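Long-range contacts in beta-agarase (Persicobacter, PDB 6AII), which probably hydrolyses the beta-1,4 linkages of agarose to release neoagarobiose, as a glycoside hydrolase of family 16: residues G60-R65 against T103-V108; N77-R82 against D310-V315; R123-D128 against G214-I219; A129-N134 against I284-Q289; L155-R160 against D301-G306. All blocks are in the same frame, centred on the assembly; numbering follows the deposited sequence.

Interaction 1 (G60-R65 against T103-V108); sequences GPTQWR and TQMGCV
Cys-107 turns SG trans to its own amide nitrogen (chi1 -179°), while Trp-64 folds its indole back beside its own N (chi1 -72°). The cysteine torsion sets SG over the six-membered ring of the indole, while CB lies over the five-membered one. Cys-107 CB is 3.6 Å from the centroid of the Trp-64 five-membered ring. Cys-107 SG is 4.1 Å from that of the six-membered ring, a sulfur-aromatic contact. Thr-62 CG2 lies over the opposite face. The indole NE1 bonds to Ile-286 O. Beneath the side chains, 62-64 and 103-105 pair in parallel within a mixed sheet of the beta-sandwich. Gln-63 N bonds to Thr-103 O at 2.9 Å, and Met-105 N to Gln-63 O at 2.9 Å. Gln-63 and Gln-104 run side by side on the sheet face away from Trp-64, their amide planes 56° apart. Gln-104 NE2 donates to Gln-63 OE1 at 2.8 Å. Since Gln-104 OE1 accepts from Asn-83 N, both ends of this amide are engaged and its rotation is fixed.

Interaction 2 (N77-R82 against D310-V315); sequences NIVASR and DHIMKV
Ile-78 and Met-313 form an antiparallel hydrogen-bonded pair in one sheet of the beta-sandwich. Ile-78 N meets Met-313 O at 2.9 Å, and Met-313 N returns a bond of 2.9 Å to Ile-78 O. The side chains of this pair lie on the face buried against the second sheet. Ile-78 CB and Met-313 CB are 4.2 Å apart. Met-313 is fully extended from a chi1 of -178°, which leads its end away from strand 75-79 toward the second sheet. There both residues pack on Ile-284, and Met-313 also reaches Ile-286. The other face, with Asn-77, Val-79, Ile-312 and Lys-314, is partly exposed at Val-79 and Lys-314. Asn-77 CB touches Ile-312 CG2 at 3.9 Å. Val-79 and Ile-312 point the same way and touch through their CG2 methyls at 4.1 Å. The stem of Lys-314 passes its partner Asn-77, with Lys-314 CG 4.1 Å from Asn-77 OD1. Its NZ forms a salt bridge with Glu-309. Asn-77 ND2 is held by the hydroxyls of Ser-70 and Ser-72. Past the strand end comes one more bond, a 2.9 Å link from Ala-80 N to His-311 O, the donor almost in line with the carbonyl.

Interaction 3 (R123-D128 against G214-I219); sequences RVKIAD and GEYSTI
Arg-123 runs past Thr-218 and across Tyr-216, where strands 118-125 and 217-225 pair antiparallel in a sheet of the beta-sandwich. A chi1 of -173° points the chain away from N, and it stays extended as far as NE. Arg-123 CB and CG each lie 3.8 Å from Thr-218 CG2, and Arg-123 CD follows at 4.0 Å from the same methyl. Arg-123 NE then reaches Tyr-216 CB at 3.7 Å. Arg-123 CZ and NH1 both come to 3.5 Å from Tyr-216 CB, which sits over the centre of the guanidinium face. At the tip, Arg-123 NH2 lies over the phenol ring near its rim, 3.7 Å from Tyr-216 CG. The guanidinium and ring planes are only 16° apart. NH2 also forms a salt bridge with Asp-316, a calcium ligand, so this arginine belongs to the second shell of the metal site. Val-124 and Ser-217 exchange two backbone bonds. The opposite face of the tyrosine is taken by Lys-125, whose CB stands 3.7 Å from the Tyr-216 ring centroid in a CH-pi contact.

Interaction 4 (A129-N134 against I284-Q289); sequences AVFANN and INIEAQ
Asn-134 stands crosswise to Glu-287, its amide plane turned 86° from the carboxylate. Asn-134 ND2 lies over the flat of that carboxylate, 3.4 Å from Glu-287 CD, and this is packing rather than a bond. The carboxylate is gripped by its own strand and the turn after it. Asn-285 ND2 donates to Glu-287 OE1 at 3.0 Å. Gln-289 NE2 meets the anti lone pair of Glu-287 OE2 at 2.7 Å. These bonds limit the carboxylate's rotation. Asn-134 and Asn-285 have their amides 56° apart, joined by a weak bond of 3.5 Å from Asn-134 ND2 to Asn-285 OD1. A water links Asn-134 OD1 to Gln-289 NE2. On the Ile-286 side of the sheet, Phe-131, just ahead of Ala-132, lies obliquely against Ile-286, Phe-131 CE1 touching Ile-286 CG2 at 3.6 Å. Ile-286 turns CG1 between its backbone N and carbonyl carbon (chi1 65°), and its CD1 also reaches the phenyl ring. The strands pair antiparallel, Ala-132 N bonding to Glu-287 O at 2.9 Å. Strand 280-287 runs between 132-139 and 97-110. Its polar face is consistent with the wall of a GH16 sugar cleft, its apolar face packs on Met-313 of the other sheet, and Gln-289 leads into helix 290-294.

Interaction 5 (L155-R160 against D301-G306); sequences LGDPGR and DGEIYG
Asp-157 lies in an irregular loop and approaches Glu-303, in the short helix 301-306, to 6.2 Å between CA atoms. Gly-156 has positive phi (84°) and brings its CA to 3.4 Å from Glu-303 OE2. The next backbone amide then meets the same oxygen, with Asp-157 N donating to Glu-303 OE2 at 2.9 Å from above the carboxylate plane. Arg-160 and Glu-303 extend toward each other, and the arginine grips the carboxylate side-on. Arg-160 NE bonds to Glu-303 OE2 at 3.0 Å and Arg-160 NH2 to Glu-303 OE1 at 2.8 Å. Both bonds use syn lone pairs, and the two flat groups are nearly coplanar, 24° apart. OE2 is therefore held by two protein donors of the loop, and a water donates to it as well. OE1 has a second donor in Thr-300 N, just before the helix. The side chains of Asp-157 and Glu-303 pass in opposite senses, CG to CG at 3.5 Å, with the carboxylates 87° apart. Asp-157 OD2 and Glu-303 OE2 stay 4.9 Å apart. The aspartate's charge is probably balanced by Arg-307, whose NE pairs with OD1. A water joins Asp-157 OD2 to Gly-302 O. Arg-160 NH1 goes on to carbonyl oxygens of Gly-296 and Ala-164. This is a bidentate arginine-glutamate salt bridge in a surface contact whose glutamate is itself buried, tying a loop that follows strand 144-151 to a helix outside the beta-sandwich.

Overall arrangement
Interactions 1, 2 and 4 lie close together, with centres 9 to 10 Å apart. Interactions 1 and 4 share a sheet, where Val-108 N meets Ile-284 O at 2.8 Å. This is the sheet that probably lines the substrate cleft, as in GH16 enzymes. Interaction 2 packs on it from the other sheet, with Ile-78 CD1 3.5 Å from Ile-284 CG2. Interaction 3 continues the sheet of interaction 2 through Lys-125 N and Lys-314 O, 2.8 Å apart. Interactions 3 and 2 both approach the calcium, with the Arg-123 side chain about 7 Å and the Val-315 side chain about 8 Å away. Interaction 5 is peripheral and joins interaction 2 by a salt bridge between Arg-82 NH1 and Asp-301 OD1 at 2.8 Å.

Interaction 1 (G60-R65 against T103-V108)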
# COMPACT_ATOMS: atom_id res chain seq x y z
N GLY A 60 -13.55 2.68 -9.96
CA GLY A 60 -14.01 1.51 -10.65
C GLY A 60 -15.33 1.03 -10.04
O GLY A 60 -16.12 1.80 -9.52
N PRO A 61 -15.54 -0.27 -10.12
CA PRO A 61 -16.73 -0.90 -9.55
C PRO A 61 -16.59 -1.25 -8.06
O PRO A 61 -17.43 -1.96 -7.53
CB PRO A 61 -16.95 -2.15 -10.40
CG PRO A 61 -15.53 -2.57 -10.74
CD PRO A 61 -14.81 -1.26 -10.93
N THR A 62 -15.54 -0.71 -7.46
CA THR A 62 -15.38 -0.79 -6.01
C THR A 62 -16.54 -0.08 -5.29
O THR A 62 -16.92 1.06 -5.64
CB THR A 62 -14.07 -0.11 -5.58
OG1 THR A 62 -12.97 -0.58 -6.38
CG2 THR A 62 -13.84 -0.24 -4.08
N GLN A 63 -17.05 -0.71 -4.21
CA GLN A 63 -17.95 -0.08 -3.27
C GLN A 63 -17.44 -0.30 -1.85
O GLN A 63 -17.71 -1.32 -1.24
CB GLN A 63 -19.37 -0.67 -3.35
CG GLN A 63 -20.13 -0.18 -4.58
CD GLN A 63 -21.55 -0.69 -4.68
OE1 GLN A 63 -21.91 -1.76 -4.21
NE2 GLN A 63 -22.39 0.14 -5.31
N TRP A 64 -16.65 0.65 -1.39
CA TRP A 64 -16.13 0.59 0.00
C TRP A 64 -17.32 0.66 0.94
O TRP A 64 -18.23 1.50 0.69
CB TRP A 64 -15.16 1.70 0.30
CG TRP A 64 -13.83 1.54 -0.36
CD1 TRP A 64 -13.15 0.38 -0.61
CD2 TRP A 64 -13.03 2.60 -0.88
NE1 TRP A 64 -11.97 0.66 -1.23
CE2 TRP A 64 -11.87 2.00 -1.42
CE3 TRP A 64 -13.15 3.99 -0.91
CZ2 TRP A 64 -10.85 2.74 -1.98
CZ3 TRP A 64 -12.14 4.71 -1.50
CH2 TRP A 64 -11.00 4.11 -2.02
N ARG A 65 -17.33 -0.21 1.94
CA ARG A 65 -18.41 -0.25 2.91
C ARG A 65 -17.76 -0.36 4.27
O ARG A 65 -16.85 -1.16 4.44
CB ARG A 65 -19.32 -1.43 2.64
CG ARG A 65 -20.17 -1.32 1.38
CD ARG A 65 -21.14 -0.17 1.47
NE ARG A 65 -21.98 -0.05 0.26
CZ ARG A 65 -21.77 0.80 -0.74
NH1 ARG A 65 -20.68 1.57 -0.80
NH2 ARG A 65 -22.72 0.89 -1.69
N THR A 103 -18.14 -4.80 -6.46
CA THR A 103 -17.56 -5.59 -5.36
C THR A 103 -17.51 -4.71 -4.13
O THR A 103 -16.85 -3.63 -4.16
CB THR A 103 -16.19 -6.17 -5.76
OG1 THR A 103 -16.26 -6.82 -7.03
CG2 THR A 103 -15.62 -7.10 -4.69
N GLN A 104 -18.15 -5.09 -3.03
CA GLN A 104 -18.08 -4.37 -1.81
C GLN A 104 -16.74 -4.67 -1.15
O GLN A 104 -16.33 -5.85 -1.20
CB GLN A 104 -19.25 -4.71 -0.88
CG GLN A 104 -20.62 -4.23 -1.44
CD GLN A 104 -21.15 -5.13 -2.51
OE1 GLN A 104 -21.24 -6.37 -2.38
NE2 GLN A 104 -21.51 -4.51 -3.68
N MET A 105 -16.11 -3.63 -0.69
CA MET A 105 -14.69 -3.76 -0.30
C MET A 105 -14.41 -2.90 0.90
O MET A 105 -15.24 -2.13 1.33
CB MET A 105 -13.80 -3.36 -1.49
CG MET A 105 -13.79 -4.41 -2.57
SD MET A 105 -12.77 -3.89 -4.00
CE MET A 105 -11.95 -5.39 -4.45
N GLY A 106 -13.22 -3.02 1.48
CA GLY A 106 -12.90 -2.21 2.63
C GLY A 106 -11.74 -1.27 2.41
O GLY A 106 -10.86 -1.47 1.52
N CYS A 107 -11.69 -0.23 3.24
CA CYS A 107 -10.69 0.79 3.19
C CYS A 107 -10.47 1.30 4.62
O CYS A 107 -11.46 1.51 5.32
CB CYS A 107 -11.13 1.90 2.24
SG CYS A 107 -9.93 3.22 2.08
N VAL A 108 -9.21 1.41 5.03
CA VAL A 108 -8.87 1.84 6.36
C VAL A 108 -7.94 3.04 6.31
O VAL A 108 -6.97 3.02 5.52
CB VAL A 108 -8.23 0.66 7.11
CG1 VAL A 108 -7.70 1.11 8.44
CG2 VAL A 108 -9.24 -0.47 7.26
O HOH W 1 -14.33 0.31 4.52

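Interaction 2 (N77-R82 against D310-V315)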
# COMPACT_ATOMS: atom_id res chain seq x y z
N ASN A 77 -9.12 -7.57 8.98
CA ASN A 77 -9.66 -8.19 7.78
C ASN A 77 -10.22 -7.07 6.89
O ASN A 77 -11.06 -6.28 7.34
CB ASN A 77 -10.83 -9.12 8.12
CG ASN A 77 -10.44 -10.19 9.09
OD1 ASN A 77 -9.58 -10.97 8.72
ND2 ASN A 77 -11.09 -10.22 10.27
N ILE A 78 -9.76 -7.01 5.65
CA ILE A 78 -10.25 -6.06 4.65
C ILE A 78 -10.90 -6.92 3.56
O ILE A 78 -10.22 -7.60 2.79
CB ILE A 78 -9.15 -5.12 4.18
CG1 ILE A 78 -8.47 -4.41 5.35
CG2 ILE A 78 -9.77 -4.10 3.23
CD1 ILE A 78 -7.30 -3.55 4.96
N VAL A 79 -12.25 -6.93 3.57
CA VAL A 79 -13.02 -7.96 2.92
C VAL A 79 -13.58 -7.53 1.56
O VAL A 79 -14.07 -6.42 1.48
CB VAL A 79 -14.18 -8.43 3.81
CG1 VAL A 79 -15.05 -9.42 3.11
CG2 VAL A 79 -13.58 -8.95 5.13
N ALA A 80 -13.45 -8.39 0.57
CA ALA A 80 -14.20 -8.28 -0.70
C ALA A 80 -15.40 -9.22 -0.65
O ALA A 80 -15.26 -10.44 -0.45
CB ALA A 80 -13.34 -8.55 -1.92
N SER A 81 -16.56 -8.68 -1.05
CA SER A 81 -17.78 -9.48 -1.10
C SER A 81 -18.68 -8.94 -2.22
O SER A 81 -18.34 -7.93 -2.85
CB SER A 81 -18.48 -9.45 0.23
OG SER A 81 -18.83 -8.13 0.62
N ARG A 82 -19.74 -9.66 -2.50
CA ARG A 82 -20.57 -9.27 -3.68
C ARG A 82 -22.04 -9.53 -3.37
O ARG A 82 -22.46 -10.70 -3.32
CB ARG A 82 -20.08 -9.99 -4.94
CG ARG A 82 -20.88 -9.61 -6.19
CD ARG A 82 -20.22 -10.07 -7.44
NE ARG A 82 -18.98 -9.39 -7.72
CZ ARG A 82 -17.98 -9.90 -8.40
NH1 ARG A 82 -18.12 -11.09 -8.98
NH2 ARG A 82 -16.82 -9.24 -8.45
N ASP A 310 -10.36 -16.44 0.76
CA ASP A 310 -9.29 -15.91 -0.06
C ASP A 310 -9.53 -14.46 -0.52
O ASP A 310 -8.54 -13.85 -0.98
CB ASP A 310 -9.06 -16.80 -1.27
CG ASP A 310 -8.34 -18.12 -0.97
OD1 ASP A 310 -7.63 -18.20 0.05
OD2 ASP A 310 -8.50 -19.06 -1.76
N HIS A 311 -10.77 -13.96 -0.45
CA HIS A 311 -11.06 -12.62 -0.94
C HIS A 311 -10.98 -11.62 0.20
O HIS A 311 -11.82 -10.76 0.36
CB HIS A 311 -12.42 -12.65 -1.67
CG HIS A 311 -12.29 -13.29 -3.00
ND1 HIS A 311 -12.09 -14.65 -3.17
CD2 HIS A 311 -12.32 -12.74 -4.24
CE1 HIS A 311 -11.91 -14.87 -4.47
NE2 HIS A 311 -12.09 -13.72 -5.15
N ILE A 312 -9.95 -11.75 1.02
CA ILE A 312 -9.73 -10.92 2.20
C ILE A 312 -8.24 -10.60 2.24
O ILE A 312 -7.40 -11.53 2.24
CB ILE A 312 -10.12 -11.65 3.51
CG1 ILE A 312 -11.54 -12.21 3.44
CG2 ILE A 312 -9.89 -10.73 4.71
CD1 ILE A 312 -11.95 -12.94 4.70
N MET A 313 -7.95 -9.36 2.41
CA MET A 313 -6.59 -8.88 2.69
C MET A 313 -6.46 -8.81 4.21
O MET A 313 -7.25 -8.14 4.87
CB MET A 313 -6.33 -7.51 2.10
CG MET A 313 -4.91 -7.00 2.35
SD MET A 313 -4.75 -5.28 1.73
CE MET A 313 -3.07 -4.93 2.22
N LYS A 314 -5.47 -9.49 4.79
CA LYS A 314 -5.36 -9.61 6.25
C LYS A 314 -4.13 -8.81 6.71
O LYS A 314 -3.08 -8.82 6.00
CB LYS A 314 -5.21 -11.06 6.69
CG LYS A 314 -6.40 -11.90 6.32
CD LYS A 314 -6.27 -13.37 6.68
CE LYS A 314 -7.49 -14.13 6.24
NZ LYS A 314 -7.29 -15.58 6.43
N VAL A 315 -4.25 -8.14 7.84
CA VAL A 315 -3.13 -7.37 8.35
C VAL A 315 -2.85 -7.90 9.76
O VAL A 315 -3.62 -7.65 10.69
CB VAL A 315 -3.40 -5.85 8.38
CG1 VAL A 315 -2.16 -5.08 8.83
CG2 VAL A 315 -3.90 -5.33 7.01

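Interaction 3 (R123-D128 against G214-I219)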
# COMPACT_ATOMS: atom_id res chain seq x y z
N ARG A 123 2.71 -6.22 8.24
CA ARG A 123 2.74 -7.61 7.94
C ARG A 123 1.37 -7.99 7.44
O ARG A 123 0.39 -7.92 8.21
CB ARG A 123 3.13 -8.45 9.17
CG ARG A 123 3.34 -9.92 8.89
CD ARG A 123 4.02 -10.71 9.99
NE ARG A 123 4.37 -12.05 9.54
CZ ARG A 123 3.74 -13.18 9.88
NH1 ARG A 123 4.24 -14.35 9.44
NH2 ARG A 123 2.66 -13.19 10.64
N VAL A 124 1.34 -8.34 6.17
CA VAL A 124 0.06 -8.51 5.50
C VAL A 124 0.01 -9.89 4.87
O VAL A 124 1.04 -10.40 4.44
CB VAL A 124 -0.14 -7.42 4.43
CG1 VAL A 124 -0.22 -6.03 5.07
CG2 VAL A 124 0.88 -7.47 3.35
N LYS A 125 -1.21 -10.40 4.72
CA LYS A 125 -1.42 -11.54 3.86
C LYS A 125 -2.30 -11.07 2.69
O LYS A 125 -3.50 -10.84 2.88
CB LYS A 125 -2.10 -12.68 4.61
CG LYS A 125 -1.81 -14.07 4.10
CD LYS A 125 -2.41 -14.37 2.82
CE LYS A 125 -3.92 -14.38 2.81
NZ LYS A 125 -4.36 -14.69 1.42
N ILE A 126 -1.64 -10.84 1.60
CA ILE A 126 -2.31 -10.37 0.36
C ILE A 126 -3.39 -11.40 -0.03
O ILE A 126 -3.17 -12.60 0.05
CB ILE A 126 -1.24 -10.13 -0.69
CG1 ILE A 126 -0.54 -8.80 -0.34
CG2 ILE A 126 -1.88 -10.06 -2.11
CD1 ILE A 126 0.74 -8.52 -0.99
N ALA A 127 -4.56 -10.90 -0.41
CA ALA A 127 -5.68 -11.76 -0.82
C ALA A 127 -5.28 -12.62 -2.03
O ALA A 127 -4.69 -12.12 -2.97
CB ALA A 127 -6.86 -10.94 -1.15
N ASP A 128 -5.70 -13.91 -1.95
CA ASP A 128 -5.51 -14.78 -3.08
C ASP A 128 -6.72 -14.63 -4.00
O ASP A 128 -7.52 -15.51 -4.11
CB ASP A 128 -5.29 -16.21 -2.62
CG ASP A 128 -4.84 -17.11 -3.74
OD1 ASP A 128 -4.61 -16.60 -4.86
OD2 ASP A 128 -4.69 -18.33 -3.41
N GLY A 214 0.22 -16.28 -0.86
CA GLY A 214 0.04 -17.56 -0.13
C GLY A 214 0.56 -17.60 1.29
O GLY A 214 0.55 -18.66 1.91
N GLU A 215 1.08 -16.48 1.79
CA GLU A 215 1.74 -16.41 3.08
C GLU A 215 1.76 -14.95 3.50
O GLU A 215 1.52 -14.06 2.66
CB GLU A 215 3.16 -16.93 2.97
CG GLU A 215 4.05 -16.15 2.04
CD GLU A 215 5.44 -16.79 1.94
OE1 GLU A 215 6.24 -16.56 2.84
OE2 GLU A 215 5.69 -17.47 0.95
N TYR A 216 2.15 -14.67 4.74
CA TYR A 216 2.35 -13.29 5.14
C TYR A 216 3.64 -12.73 4.56
O TYR A 216 4.65 -13.46 4.40
CB TYR A 216 2.39 -13.17 6.67
CG TYR A 216 1.01 -13.25 7.28
CD1 TYR A 216 0.41 -14.44 7.62
CD2 TYR A 216 0.25 -12.11 7.46
CE1 TYR A 216 -0.87 -14.48 8.18
CE2 TYR A 216 -1.04 -12.13 7.97
CZ TYR A 216 -1.62 -13.33 8.33
OH TYR A 216 -2.91 -13.29 8.83
N SER A 217 3.61 -11.46 4.20
CA SER A 217 4.75 -10.67 3.77
C SER A 217 4.88 -9.48 4.73
O SER A 217 3.86 -8.92 5.13
CB SER A 217 4.53 -10.15 2.37
OG SER A 217 4.26 -11.19 1.48
N THR A 218 6.08 -9.01 4.95
CA THR A 218 6.30 -7.71 5.56
C THR A 218 6.77 -6.71 4.51
O THR A 218 7.58 -7.03 3.64
CB THR A 218 7.24 -7.70 6.76
OG1 THR A 218 8.57 -8.09 6.38
CG2 THR A 218 6.71 -8.60 7.84
N ILE A 219 6.18 -5.54 4.45
CA ILE A 219 6.61 -4.49 3.55
C ILE A 219 6.69 -3.19 4.35
O ILE A 219 5.76 -2.84 5.08
CB ILE A 219 5.66 -4.33 2.32
CG1 ILE A 219 5.31 -5.70 1.77
CG2 ILE A 219 6.33 -3.48 1.28
CD1 ILE A 219 4.02 -5.80 1.08
O HOH W 2 1.45 -11.56 1.47

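Interaction 4 (A129-N134 against I284-Q289)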
# COMPACT_ATOMS: atom_id res chain seq x y z
N ALA A 129 -6.78 -13.47 -4.59
CA ALA A 129 -7.95 -13.00 -5.36
C ALA A 129 -7.49 -11.93 -6.33
O ALA A 129 -6.44 -11.32 -6.17
CB ALA A 129 -9.00 -12.46 -4.42
N VAL A 130 -8.28 -11.67 -7.36
CA VAL A 130 -7.87 -10.74 -8.41
C VAL A 130 -8.36 -9.32 -8.07
O VAL A 130 -9.45 -8.90 -8.57
CB VAL A 130 -8.34 -11.20 -9.81
CG1 VAL A 130 -7.75 -10.31 -10.89
CG2 VAL A 130 -7.81 -12.61 -10.01
N PHE A 131 -7.60 -8.61 -7.21
CA PHE A 131 -7.88 -7.22 -6.92
C PHE A 131 -6.65 -6.59 -6.30
O PHE A 131 -5.75 -7.33 -5.84
CB PHE A 131 -9.14 -7.06 -6.04
CG PHE A 131 -9.26 -7.75 -4.72
CD1 PHE A 131 -8.43 -7.44 -3.65
CD2 PHE A 131 -10.20 -8.76 -4.54
CE1 PHE A 131 -8.54 -8.10 -2.44
CE2 PHE A 131 -10.35 -9.38 -3.32
CZ PHE A 131 -9.51 -9.07 -2.28
N ALA A 132 -6.65 -5.28 -6.19
CA ALA A 132 -5.52 -4.52 -5.64
C ALA A 132 -5.53 -4.59 -4.12
O ALA A 132 -6.58 -4.51 -3.50
CB ALA A 132 -5.54 -3.09 -6.07
N ASN A 133 -4.32 -4.83 -3.57
CA ASN A 133 -4.06 -4.88 -2.15
C ASN A 133 -3.01 -3.78 -1.89
O ASN A 133 -1.88 -3.91 -2.33
CB ASN A 133 -3.53 -6.24 -1.73
CG ASN A 133 -4.48 -7.39 -1.91
OD1 ASN A 133 -4.78 -8.02 -0.86
ND2 ASN A 133 -4.83 -7.76 -3.17
N ASN A 134 -3.39 -2.70 -1.19
CA ASN A 134 -2.58 -1.49 -1.17
C ASN A 134 -2.24 -1.07 0.29
O ASN A 134 -3.06 -1.15 1.16
CB ASN A 134 -3.34 -0.32 -1.77
CG ASN A 134 -3.66 -0.49 -3.24
OD1 ASN A 134 -2.90 -1.07 -4.02
ND2 ASN A 134 -4.82 0.07 -3.59
N ILE A 284 -4.70 1.59 4.24
CA ILE A 284 -4.63 0.17 3.80
C ILE A 284 -6.00 -0.17 3.20
O ILE A 284 -7.03 0.04 3.82
CB ILE A 284 -4.30 -0.79 4.94
CG1 ILE A 284 -3.05 -0.31 5.67
CG2 ILE A 284 -4.17 -2.19 4.35
CD1 ILE A 284 -2.52 -1.33 6.65
N ASN A 285 -5.98 -0.62 1.96
CA ASN A 285 -7.26 -0.85 1.33
C ASN A 285 -7.14 -1.88 0.21
O ASN A 285 -6.04 -2.23 -0.27
CB ASN A 285 -7.87 0.43 0.72
CG ASN A 285 -7.25 0.82 -0.61
OD1 ASN A 285 -6.16 1.34 -0.66
ND2 ASN A 285 -7.92 0.57 -1.72
N ILE A 286 -8.32 -2.32 -0.24
CA ILE A 286 -8.43 -3.12 -1.43
C ILE A 286 -9.34 -2.38 -2.43
O ILE A 286 -10.13 -1.53 -2.02
CB ILE A 286 -8.96 -4.54 -1.17
CG1 ILE A 286 -10.41 -4.54 -0.68
CG2 ILE A 286 -7.98 -5.27 -0.22
CD1 ILE A 286 -11.01 -5.92 -0.35
N GLU A 287 -9.09 -2.58 -3.70
CA GLU A 287 -9.91 -1.92 -4.70
C GLU A 287 -9.87 -2.69 -6.01
O GLU A 287 -8.94 -3.43 -6.30
CB GLU A 287 -9.44 -0.49 -4.89
CG GLU A 287 -8.06 -0.28 -5.24
CD GLU A 287 -7.58 1.21 -5.18
OE1 GLU A 287 -7.93 2.03 -4.31
OE2 GLU A 287 -6.93 1.57 -6.16
N ALA A 288 -10.87 -2.39 -6.81
CA ALA A 288 -10.98 -2.88 -8.20
C ALA A 288 -10.89 -1.64 -9.07
O ALA A 288 -11.90 -0.94 -9.18
CB ALA A 288 -12.23 -3.65 -8.41
N GLN A 289 -9.74 -1.34 -9.63
CA GLN A 289 -9.59 -0.12 -10.40
C GLN A 289 -10.23 -0.31 -11.79
O GLN A 289 -10.32 -1.43 -12.31
CB GLN A 289 -8.11 0.25 -10.54
CG GLN A 289 -7.46 0.40 -9.16
CD GLN A 289 -6.03 -0.09 -9.07
OE1 GLN A 289 -5.43 -0.57 -10.03
NE2 GLN A 289 -5.49 -0.01 -7.87
O HOH W 3 -3.02 -0.21 -6.69

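Interaction 5 (L155-R160 against D301-G306)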
# COMPACT_ATOMS: atom_id res chain seq x y z
N LEU A 155 -3.88 -15.38 -8.83
CA LEU A 155 -4.04 -15.67 -10.24
C LEU A 155 -5.49 -16.00 -10.62
O LEU A 155 -5.76 -16.09 -11.81
CB LEU A 155 -3.14 -16.87 -10.58
CG LEU A 155 -1.66 -16.65 -10.36
CD1 LEU A 155 -0.90 -17.93 -10.71
CD2 LEU A 155 -1.13 -15.50 -11.19
N GLY A 156 -6.36 -16.23 -9.66
CA GLY A 156 -7.73 -16.56 -9.85
C GLY A 156 -7.92 -18.05 -10.11
O GLY A 156 -6.98 -18.86 -10.05
N ASP A 157 -9.16 -18.39 -10.34
CA ASP A 157 -9.55 -19.77 -10.71
C ASP A 157 -9.20 -19.98 -12.19
O ASP A 157 -8.97 -19.05 -12.95
CB ASP A 157 -11.06 -19.99 -10.50
CG ASP A 157 -11.50 -20.15 -9.04
OD1 ASP A 157 -10.62 -20.19 -8.11
OD2 ASP A 157 -12.74 -20.20 -8.82
N PRO A 158 -9.15 -21.28 -12.58
CA PRO A 158 -8.85 -21.59 -13.98
C PRO A 158 -9.87 -20.94 -14.90
O PRO A 158 -10.99 -20.65 -14.49
CB PRO A 158 -8.96 -23.13 -14.02
CG PRO A 158 -8.60 -23.58 -12.64
CD PRO A 158 -9.10 -22.47 -11.72
N GLY A 159 -9.45 -20.69 -16.13
CA GLY A 159 -10.38 -20.25 -17.16
C GLY A 159 -10.12 -18.83 -17.63
O GLY A 159 -10.80 -18.37 -18.55
N ARG A 160 -9.16 -18.12 -17.00
CA ARG A 160 -8.91 -16.77 -17.45
C ARG A 160 -8.04 -16.78 -18.68
O ARG A 160 -7.02 -17.49 -18.71
CB ARG A 160 -8.23 -15.98 -16.32
CG ARG A 160 -9.16 -15.66 -15.17
CD ARG A 160 -8.40 -15.07 -13.94
NE ARG A 160 -9.37 -14.53 -12.97
CZ ARG A 160 -10.00 -13.37 -13.09
NH1 ARG A 160 -9.62 -12.50 -14.03
NH2 ARG A 160 -10.96 -13.07 -12.23
N ASP A 301 -17.79 -14.38 -10.07
CA ASP A 301 -18.66 -14.94 -9.05
C ASP A 301 -18.14 -16.27 -8.53
O ASP A 301 -18.19 -16.53 -7.31
CB ASP A 301 -20.06 -15.12 -9.65
CG ASP A 301 -20.83 -13.85 -9.93
OD1 ASP A 301 -20.36 -12.73 -9.60
OD2 ASP A 301 -21.98 -14.01 -10.46
N GLY A 302 -17.64 -17.12 -9.43
CA GLY A 302 -17.11 -18.43 -9.03
C GLY A 302 -16.01 -18.27 -8.00
O GLY A 302 -15.96 -19.00 -7.02
N GLU A 303 -15.13 -17.31 -8.26
CA GLU A 303 -14.01 -17.05 -7.33
C GLU A 303 -14.52 -16.48 -6.01
O GLU A 303 -14.17 -16.97 -4.92
CB GLU A 303 -13.03 -16.10 -7.99
CG GLU A 303 -12.19 -16.72 -9.10
CD GLU A 303 -11.57 -15.73 -10.09
OE1 GLU A 303 -11.71 -14.50 -9.95
OE2 GLU A 303 -10.89 -16.20 -11.05
N ILE A 304 -15.24 -15.39 -6.04
CA ILE A 304 -15.60 -14.67 -4.79
C ILE A 304 -16.56 -15.48 -3.93
O ILE A 304 -16.47 -15.41 -2.70
CB ILE A 304 -16.09 -13.24 -5.08
CG1 ILE A 304 -16.00 -12.36 -3.84
CG2 ILE A 304 -17.49 -13.22 -5.73
CD1 ILE A 304 -16.00 -10.84 -4.11
N TYR A 305 -17.49 -16.23 -4.55
CA TYR A 305 -18.39 -17.08 -3.76
C TYR A 305 -17.77 -18.46 -3.48
O TYR A 305 -18.10 -19.02 -2.47
CB TYR A 305 -19.71 -17.26 -4.52
CG TYR A 305 -20.47 -15.99 -4.76
CD1 TYR A 305 -20.61 -15.02 -3.79
CD2 TYR A 305 -21.02 -15.73 -6.01
CE1 TYR A 305 -21.29 -13.84 -4.02
CE2 TYR A 305 -21.70 -14.55 -6.27
CZ TYR A 305 -21.88 -13.63 -5.26
OH TYR A 305 -22.57 -12.46 -5.50
N GLY A 306 -16.87 -18.94 -4.29
CA GLY A 306 -16.31 -20.24 -4.06
C GLY A 306 -15.21 -20.23 -3.03
O GLY A 306 -15.01 -21.23 -2.29
O HOH W 4 -13.55 -20.95 -6.46
O HOH W 5 -11.65 -17.72 -13.21